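Side-chain contact in 401aa long hypothetical glucose-1-phosphate thymidylyltransferase (Sulfolobus tokodaii, PDB 2GGO), which probably catalyses nucleotidyl transfer to sugar 1-phosphates as a bifunctional enzyme in the synthesis of UDP-N-acetylglucosamine and UDP-N-acetylgalactosamine: residues K211-I216 against V339-K344. Sequence-based numbering, arbitrary orientation.
Sequences KPWNII and VKVNVK
The indole of W213 meets V341 and V343 with the corner of its six-membered ring, while K211 from its own segment lays CB over one indole face, 3.7 Å above the plane and offset toward the rim. Both valines approach the ring obliquely. The helix 212-225, which links the nucleotidyltransferase domain to the left-handed beta-helix of hexapeptide repeats, packs here against a two-stranded hairpin, 340-343 with 346-349, that is inserted between coils of that beta-helix. W213 holds CG between its backbone N and carbonyl carbon (chi1 55°), which directs the six-membered ring out toward the strand, where CZ3 and CE3 meet V341. The two short axes come no nearer than 11.9 Å, at 120° to each other. V341 and V343, two residues apart, point the same way, toward the helix. P212 adds its ring carbon CD, 4.3 Å from V343 CG2, and the contact across the segments is purely apolar. F358 of the beta-helix touches P212, W213 and V341, I348 of the hairpin touches W213, and V343 also packs on R13, a probable nucleotide-binding residue. V341 turns CG2 anti to its carbonyl carbon, which sets that methyl 3.7 Å from W213 CZ3, with CE3 the next nearest indole atom.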
# COMPACT_ATOMS: atom_id res chain seq x y z
N LYS A 211 -6.23 2.23 -2.08
CA LYS A 211 -6.54 2.30 -3.51
C LYS A 211 -5.24 2.29 -4.28
O LYS A 211 -4.19 2.68 -3.74
CB LYS A 211 -7.48 3.50 -3.78
CG LYS A 211 -8.91 3.24 -3.20
CD LYS A 211 -9.88 4.36 -3.45
CE LYS A 211 -9.57 5.59 -2.58
NZ LYS A 211 -10.69 5.90 -1.63
N PRO A 212 -5.24 1.75 -5.54
CA PRO A 212 -3.93 1.42 -6.14
C PRO A 212 -3.03 2.61 -6.32
O PRO A 212 -1.81 2.50 -6.12
CB PRO A 212 -4.30 0.75 -7.49
CG PRO A 212 -5.72 0.38 -7.36
CD PRO A 212 -6.35 1.41 -6.44
N TRP A 213 -3.59 3.78 -6.59
CA TRP A 213 -2.74 4.94 -6.67
C TRP A 213 -2.04 5.30 -5.39
O TRP A 213 -1.01 5.96 -5.46
CB TRP A 213 -3.43 6.14 -7.27
CG TRP A 213 -4.65 6.50 -6.61
CD1 TRP A 213 -4.77 7.40 -5.62
CD2 TRP A 213 -5.99 5.99 -6.86
NE1 TRP A 213 -6.09 7.47 -5.19
CE2 TRP A 213 -6.85 6.64 -5.97
CE3 TRP A 213 -6.53 5.05 -7.75
CZ2 TRP A 213 -8.22 6.40 -5.93
CZ3 TRP A 213 -7.90 4.81 -7.72
CH2 TRP A 213 -8.72 5.48 -6.82
N ASN A 214 -2.56 4.88 -4.21
CA ASN A 214 -1.85 5.12 -2.93
C ASN A 214 -0.53 4.42 -2.84
O ASN A 214 0.31 4.85 -2.11
CB ASN A 214 -2.67 4.78 -1.69
CG ASN A 214 -4.02 5.51 -1.63
OD1 ASN A 214 -4.12 6.73 -1.88
ND2 ASN A 214 -5.04 4.79 -1.25
N ILE A 215 -0.31 3.37 -3.61
CA ILE A 215 1.04 2.82 -3.74
C ILE A 215 2.05 3.85 -4.27
O ILE A 215 3.23 3.89 -3.86
CB ILE A 215 1.04 1.53 -4.61
CG1 ILE A 215 -0.05 0.55 -4.14
CG2 ILE A 215 2.44 0.90 -4.68
CD1 ILE A 215 0.04 -0.88 -4.75
N ILE A 216 1.58 4.69 -5.20
CA ILE A 216 2.39 5.83 -5.66
C ILE A 216 2.56 6.86 -4.51
O ILE A 216 3.65 7.22 -4.17
CB ILE A 216 1.86 6.49 -6.97
CG1 ILE A 216 1.70 5.42 -8.08
CG2 ILE A 216 2.93 7.43 -7.46
CD1 ILE A 216 0.74 5.78 -9.30
N VAL A 339 -8.93 11.18 -13.65
CA VAL A 339 -8.98 9.81 -14.14
C VAL A 339 -9.77 8.93 -13.16
O VAL A 339 -9.44 8.87 -11.99
CB VAL A 339 -7.53 9.25 -14.46
CG1 VAL A 339 -7.60 7.82 -15.00
CG2 VAL A 339 -6.88 10.13 -15.49
N LYS A 340 -10.80 8.26 -13.68
CA LYS A 340 -11.57 7.26 -12.96
C LYS A 340 -10.93 5.87 -13.07
O LYS A 340 -10.25 5.55 -14.05
CB LYS A 340 -12.99 7.19 -13.52
CG LYS A 340 -13.73 8.54 -13.74
CD LYS A 340 -14.42 9.03 -12.44
CE LYS A 340 -15.68 9.85 -12.67
NZ LYS A 340 -16.76 8.93 -13.09
N VAL A 341 -11.18 5.05 -12.03
CA VAL A 341 -10.67 3.69 -11.90
C VAL A 341 -11.81 2.83 -11.34
O VAL A 341 -12.54 3.28 -10.46
CB VAL A 341 -9.43 3.66 -10.97
CG1 VAL A 341 -8.81 2.28 -10.89
CG2 VAL A 341 -8.40 4.70 -11.40
N ASN A 342 -12.00 1.63 -11.86
CA ASN A 342 -12.95 0.72 -11.29
C ASN A 342 -12.30 0.11 -10.11
O ASN A 342 -11.22 -0.46 -10.23
CB ASN A 342 -13.33 -0.35 -12.28
CG ASN A 342 -13.93 0.24 -13.52
OD1 ASN A 342 -14.78 1.13 -13.43
ND2 ASN A 342 -13.50 -0.23 -14.68
N VAL A 343 -12.92 0.27 -8.95
CA VAL A 343 -12.40 -0.30 -7.71
C VAL A 343 -13.53 -1.04 -7.02
O VAL A 343 -14.51 -0.42 -6.62
CB VAL A 343 -11.74 0.78 -6.77
CG1 VAL A 343 -11.27 0.13 -5.46
CG2 VAL A 343 -10.54 1.51 -7.43
N LYS A 344 -13.40 -2.37 -6.91
CA LYS A 344 -14.48 -3.28 -6.45
C LYS A 344 -15.81 -3.02 -7.14
O LYS A 344 -16.83 -2.80 -6.47
CB LYS A 344 -14.72 -3.16 -4.95
CG LYS A 344 -13.59 -3.61 -4.10
CD LYS A 344 -14.07 -3.72 -2.68
CE LYS A 344 -15.32 -4.62 -2.62
NZ LYS A 344 -15.34 -5.39 -1.36